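Local coordinates for cellulosomal scaffoldin adaptor protein B (Acetivibrio cellulolyticus, PDB 4U3S) that serves as a type II cohesin domain of a cellulosomal scaffoldin, probably docking a partner protein through a dockerin and so linking components of the cellulosome, at residues A[36-41]-A[131-136]; A[138-143]-A[157-162]. All blocks are in the same frame, centred on the assembly; numbering follows the deposited sequence.

Contact 1: residues A[36-41]-A[131-136]; sequences QVNIKY and EHSVTM
Gln36, within strand 32-40, meets Met136, whose side chain passes across it obliquely. The extended Gln36 chain puts its amide carbon CD 3.8 Å from Met136 CG, and the thioether SD lies equally near Gln36 CG. Because the Met136 chain bends at its last torsion (chi3 64°), the methyl CE turns back onto the backbone, 3.3 Å from Gln36 O. The amide itself is used elsewhere: OE1 bonds to the backbone of the chain of another protein, and NE2 to Asn90. Val37 faces the other way, toward Phe130 and Thr143.

Asn38 is the polar centre. Its O accepts a nearly straight bond from Glu131 N (2.9 Å, 165° at the hydrogen), extending the pairing of strand 32-40 with strand 129-130 by one residue. Its own amide answers: ND2 donates to Glu131 O at 2.9 Å, coming from above that carbonyl's plane. With OD1 bonded to Asn90 and Ser133 CB packed 3.6 Å from Asn38 CG, the amide's rotation is fixed. One water links Glu131 OE1 with His132 O, donating to both, and takes a weak bond from Asn38 ND2.

Lys40 and Glu131 then run side by side in the same direction. Lys40 CG lies 3.5 Å from Glu131 OE2, but Lys40 NZ turns away to Tyr41 O and Glu86 O, leaving 5.9 Å between it and Glu131 OE1. The pair thus meets through the aliphatic part of the lysine, and opposite charge can add at most a longer-range attraction. The chemistry implies that an asparagine joined to Glu131 by two hydrogen bonds, through its backbone O and side-chain ND2, rather than a salt bridge, ties the loop to the strand, while Gln36 and Thr135, one in each segment, also bond to the chain of another protein.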
loop_
_atom_site.group_PDB
_atom_site.type_symbol
_atom_site.label_atom_id
_atom_site.label_comp_id
_atom_site.label_asym_id
_atom_site.label_seq_id
_atom_site.Cartn_x
_atom_site.Cartn_y
_atom_site.Cartn_z
ATOM N N GLN A 36 6.120 6.909 -3.320
ATOM C CA GLN A 36 6.200 5.442 -3.153
ATOM C C GLN A 36 6.974 4.962 -4.363
ATOM O O GLN A 36 6.629 5.321 -5.483
ATOM C CB GLN A 36 4.819 4.794 -3.070
ATOM C CG GLN A 36 4.883 3.272 -3.088
ATOM C CD GLN A 36 3.539 2.585 -2.879
ATOM O OE1 GLN A 36 2.477 3.211 -2.986
ATOM N NE2 GLN A 36 3.577 1.296 -2.623
ATOM N N VAL A 37 8.015 4.178 -4.160
ATOM C CA VAL A 37 8.781 3.631 -5.272
ATOM C C VAL A 37 9.015 2.149 -5.116
ATOM O O VAL A 37 9.134 1.627 -3.995
ATOM C CB VAL A 37 10.149 4.350 -5.512
ATOM C CG1 VAL A 37 9.955 5.780 -5.941
ATOM C CG2 VAL A 37 11.080 4.273 -4.313
ATOM N N ASN A 38 9.083 1.477 -6.262
ATOM C CA ASN A 38 9.322 0.060 -6.346
ATOM C C ASN A 38 10.646 -0.150 -7.079
ATOM O O ASN A 38 10.838 0.325 -8.191
ATOM C CB ASN A 38 8.166 -0.583 -7.101
ATOM C CG ASN A 38 8.131 -2.079 -6.942
ATOM O OD1 ASN A 38 7.708 -2.588 -5.886
ATOM N ND2 ASN A 38 8.592 -2.804 -7.983
ATOM N N ILE A 39 11.544 -0.901 -6.467
ATOM C CA ILE A 39 12.925 -1.041 -6.947
ATOM C C ILE A 39 13.254 -2.520 -7.096
ATOM O O ILE A 39 12.949 -3.314 -6.201
ATOM C CB ILE A 39 13.888 -0.398 -5.951
ATOM C CG1 ILE A 39 13.682 1.127 -5.921
ATOM C CG2 ILE A 39 15.330 -0.744 -6.272
ATOM C CD1 ILE A 39 14.382 1.802 -4.752
ATOM N N LYS A 40 13.873 -2.860 -8.220
ATOM C CA LYS A 40 14.266 -4.221 -8.559
ATOM C C LYS A 40 15.776 -4.310 -8.539
ATOM O O LYS A 40 16.456 -3.485 -9.175
ATOM C CB LYS A 40 13.762 -4.592 -9.969
ATOM C CG LYS A 40 14.045 -6.036 -10.378
ATOM C CD LYS A 40 13.174 -7.018 -9.587
ATOM C CE LYS A 40 13.467 -8.483 -9.896
ATOM N NZ LYS A 40 14.758 -8.958 -9.330
ATOM N N TYR A 41 16.278 -5.313 -7.835
ATOM C CA TYR A 41 17.710 -5.634 -7.806
ATOM C C TYR A 41 17.867 -7.151 -7.901
ATOM O O TYR A 41 16.893 -7.891 -7.783
ATOM C CB TYR A 41 18.362 -5.102 -6.523
ATOM C CG TYR A 41 17.870 -5.706 -5.213
ATOM C CD1 TYR A 41 16.641 -5.366 -4.664
ATOM C CD2 TYR A 41 18.658 -6.619 -4.518
ATOM C CE1 TYR A 41 16.197 -5.918 -3.463
ATOM C CE2 TYR A 41 18.219 -7.176 -3.316
ATOM C CZ TYR A 41 16.990 -6.816 -2.798
ATOM O OH TYR A 41 16.548 -7.366 -1.610
ATOM N N GLU A 131 11.113 -0.184 -11.015
ATOM C CA GLU A 131 10.378 -1.156 -11.827
ATOM C C GLU A 131 8.886 -1.169 -11.527
ATOM O O GLU A 131 8.488 -1.084 -10.372
ATOM C CB GLU A 131 10.944 -2.561 -11.589
ATOM C CG GLU A 131 10.365 -3.603 -12.520
ATOM C CD GLU A 131 10.874 -4.992 -12.267
ATOM O OE1 GLU A 131 10.356 -5.658 -11.347
ATOM O OE2 GLU A 131 11.770 -5.417 -13.012
ATOM N N HIS A 132 8.077 -1.324 -12.583
ATOM C CA HIS A 132 6.630 -1.447 -12.451
ATOM C C HIS A 132 6.225 -2.494 -11.418
ATOM O O HIS A 132 6.829 -3.563 -11.294
ATOM C CB HIS A 132 5.961 -1.770 -13.793
ATOM C CG HIS A 132 4.461 -1.815 -13.719
ATOM N ND1 HIS A 132 3.680 -0.675 -13.735
ATOM C CD2 HIS A 132 3.604 -2.858 -13.575
ATOM C CE1 HIS A 132 2.407 -1.014 -13.605
ATOM N NE2 HIS A 132 2.335 -2.330 -13.497
ATOM N N SER A 133 5.207 -2.139 -10.641
ATOM C CA SER A 133 4.559 -3.062 -9.744
ATOM C C SER A 133 3.040 -3.033 -9.931
ATOM O O SER A 133 2.431 -1.963 -10.013
ATOM C CB SER A 133 4.851 -2.678 -8.294
ATOM O OG SER A 133 4.208 -3.534 -7.385
ATOM N N VAL A 134 2.419 -4.198 -9.888
ATOM C CA VAL A 134 0.948 -4.276 -9.919
ATOM C C VAL A 134 0.302 -3.624 -8.691
ATOM O O VAL A 134 -0.891 -3.292 -8.704
ATOM C CB VAL A 134 0.460 -5.736 -10.040
ATOM C CG1 VAL A 134 0.934 -6.335 -11.356
ATOM C CG2 VAL A 134 0.909 -6.573 -8.852
ATOM N N THR A 135 1.086 -3.448 -7.630
ATOM C CA THR A 135 0.624 -2.744 -6.432
ATOM C C THR A 135 0.516 -1.236 -6.648
ATOM O O THR A 135 0.015 -0.512 -5.798
ATOM C CB THR A 135 1.552 -2.942 -5.230
ATOM O OG1 THR A 135 2.844 -2.368 -5.514
ATOM C CG2 THR A 135 1.691 -4.417 -4.851
ATOM N N MET A 136 1.017 -0.756 -7.791
ATOM C CA MET A 136 1.020 0.665 -8.130
ATOM C C MET A 136 0.678 0.731 -9.626
ATOM O O MET A 136 1.492 1.087 -10.460
ATOM C CB MET A 136 2.411 1.270 -7.856
ATOM C CG MET A 136 2.836 1.304 -6.406
ATOM S SD MET A 136 4.631 1.300 -6.286
ATOM C CE MET A 136 5.059 2.859 -7.053
HETATM O O HOH W 1 8.166 -5.261 -9.601
#

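Contact 2: residues A[138-143]-A[157-162]; sequences NGIIGT and YSVIQP
Thr143 and Tyr157 slide past each other in opposite directions, which sets the threonine hydroxyl at the edge of the tyrosine ring and in its plane. Thr143 OG1 and Tyr157 OH probably form a hydrogen bond (2.8 Å). The same OG1 donates to Ile140 O at 2.7 Å, in the carbonyl plane and on a lone pair. Thr143 holds OG1 between its backbone N and carbonyl carbon (chi1 72°), a torsion that turns the hydroxyl back over its own turn. Since Thr143 N also donates to Ile140 O, two bonds grip that carbonyl.

Ile140 comes from the opposite direction and meets the ring obliquely, its CD1 3.8 Å from Tyr157 CZ. Val159 reaches tip to tip toward Thr143, with Val159 CG2 3.7 Å from Thr143 OG1, and crosses the Ile140 side chain at a slant. Farther along, Ile141 CG2 rests 3.6 Å from Gln161 NE2, while Gln161 OE1 is bonded to the backbone of Phe130.

Residues 140-143 form a type I' turn closed by backbone bonds in both directions between its end residues. It leads into strand 143-147 of the antiparallel sheet and packs on strand 158-160 of the mixed sheet, bridging the two sheets, consistent with the cohesin beta-sandwich.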
loop_
_atom_site.group_PDB
_atom_site.type_symbol
_atom_site.label_atom_id
_atom_site.label_comp_id
_atom_site.label_asym_id
_atom_site.label_seq_id
_atom_site.Cartn_x
_atom_site.Cartn_y
_atom_site.Cartn_z
ATOM N N ASN A 138 -0.824 2.555 -11.660
ATOM C CA ASN A 138 -0.700 3.794 -12.404
ATOM C C ASN A 138 0.637 4.496 -12.217
ATOM O O ASN A 138 0.811 5.645 -12.602
ATOM C CB ASN A 138 -1.875 4.681 -12.017
ATOM C CG ASN A 138 -3.178 4.076 -12.466
ATOM O OD1 ASN A 138 -3.309 3.693 -13.625
ATOM N ND2 ASN A 138 -4.128 3.926 -11.550
ATOM N N GLY A 139 1.596 3.777 -11.660
ATOM C CA GLY A 139 2.961 4.257 -11.554
ATOM C C GLY A 139 3.612 4.565 -12.885
ATOM O O GLY A 139 3.245 4.014 -13.931
ATOM N N ILE A 140 4.569 5.482 -12.828
ATOM C CA ILE A 140 5.463 5.767 -13.935
ATOM C C ILE A 140 6.789 5.035 -13.654
ATOM O O ILE A 140 7.546 5.424 -12.773
ATOM C CB ILE A 140 5.664 7.287 -14.087
ATOM C CG1 ILE A 140 4.315 8.002 -14.221
ATOM C CG2 ILE A 140 6.561 7.590 -15.283
ATOM C CD1 ILE A 140 4.433 9.500 -14.390
ATOM N N ILE A 141 7.032 3.963 -14.398
ATOM C CA ILE A 141 8.155 3.064 -14.178
ATOM C C ILE A 141 8.353 2.818 -12.681
ATOM O O ILE A 141 9.433 3.038 -12.178
ATOM C CB ILE A 141 9.471 3.564 -14.825
ATOM C CG1 ILE A 141 9.214 4.095 -16.234
ATOM C CG2 ILE A 141 10.477 2.433 -14.888
ATOM C CD1 ILE A 141 10.466 4.519 -16.994
ATOM N N GLY A 142 7.307 2.404 -11.978
ATOM C CA GLY A 142 7.460 2.027 -10.557
ATOM C C GLY A 142 7.564 3.167 -9.578
ATOM O O GLY A 142 8.021 2.977 -8.467
ATOM N N THR A 143 7.155 4.372 -10.007
ATOM C CA THR A 143 7.185 5.545 -9.155
ATOM C C THR A 143 5.822 6.207 -9.083
ATOM O O THR A 143 5.114 6.348 -10.107
ATOM C CB THR A 143 8.233 6.610 -9.599
ATOM O OG1 THR A 143 7.815 7.285 -10.794
ATOM C CG2 THR A 143 9.591 5.982 -9.809
ATOM N N TYR A 157 7.058 14.729 -14.866
ATOM C CA TYR A 157 8.416 14.355 -14.447
ATOM C C TYR A 157 8.920 13.113 -15.175
ATOM O O TYR A 157 8.133 12.269 -15.593
ATOM C CB TYR A 157 8.488 14.174 -12.923
ATOM C CG TYR A 157 7.820 12.912 -12.401
ATOM C CD1 TYR A 157 6.459 12.893 -12.087
ATOM C CD2 TYR A 157 8.546 11.746 -12.201
ATOM C CE1 TYR A 157 5.846 11.738 -11.606
ATOM C CE2 TYR A 157 7.941 10.602 -11.732
ATOM C CZ TYR A 157 6.597 10.604 -11.426
ATOM O OH TYR A 157 6.019 9.431 -10.965
ATOM N N SER A 158 10.242 12.999 -15.272
ATOM C CA SER A 158 10.927 11.888 -15.905
ATOM C C SER A 158 11.491 10.990 -14.816
ATOM O O SER A 158 11.766 11.433 -13.703
ATOM C CB SER A 158 12.086 12.372 -16.781
ATOM O OG SER A 158 11.649 13.243 -17.803
ATOM N N VAL A 159 11.632 9.721 -15.158
ATOM C CA VAL A 159 12.326 8.751 -14.327
ATOM C C VAL A 159 13.695 8.473 -14.942
ATOM O O VAL A 159 13.820 8.029 -16.095
ATOM C CB VAL A 159 11.526 7.460 -14.169
ATOM C CG1 VAL A 159 12.283 6.449 -13.305
ATOM C CG2 VAL A 159 10.184 7.778 -13.533
ATOM N N ILE A 160 14.745 8.772 -14.173
ATOM C CA ILE A 160 16.092 8.593 -14.680
ATOM C C ILE A 160 16.720 7.472 -13.879
ATOM O O ILE A 160 16.989 7.627 -12.687
ATOM C CB ILE A 160 16.948 9.881 -14.564
ATOM C CG1 ILE A 160 16.224 11.054 -15.215
ATOM C CG2 ILE A 160 18.318 9.639 -15.156
ATOM C CD1 ILE A 160 16.730 12.409 -14.769
ATOM N N GLN A 161 16.927 6.334 -14.528
ATOM C CA GLN A 161 17.510 5.173 -13.882
ATOM C C GLN A 161 19.004 5.411 -13.608
ATOM O O GLN A 161 19.693 6.093 -14.382
ATOM C CB GLN A 161 17.369 3.937 -14.781
ATOM C CG GLN A 161 15.944 3.541 -15.145
ATOM C CD GLN A 161 15.152 2.915 -14.006
ATOM O OE1 GLN A 161 15.544 2.928 -12.815
ATOM N NE2 GLN A 161 14.038 2.315 -14.373
ATOM N N PRO A 162 19.511 4.814 -12.516
ATOM C CA PRO A 162 20.928 4.965 -12.230
ATOM C C PRO A 162 21.771 4.129 -13.192
ATOM O O PRO A 162 21.270 3.228 -13.867
ATOM C CB PRO A 162 21.035 4.465 -10.793
ATOM C CG PRO A 162 19.993 3.410 -10.689
ATOM C CD PRO A 162 18.845 3.942 -11.535
#

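Contacts 1 and 2 lie in series along the chain, their centres about 9 Å apart, and each takes one segment from the region between strands 129-130 and 143-147. They meet directly: Asn38 N is 2.9 Å from Gly142 O, a probable hydrogen bond, and Met136 CE packs against that same oxygen. Both are partly buried, but they differ in reach. Contact 1 fastens the loop to a strand of the antiparallel sheet, mainly through amide and backbone bonds with one water, beside the partner chain. Contact 2 spans from the turn to strand 158-160 of the mixed sheet, chiefly by branched aliphatic side chains and one hydroxyl pair, and its outer isoleucines lie nearer the surface.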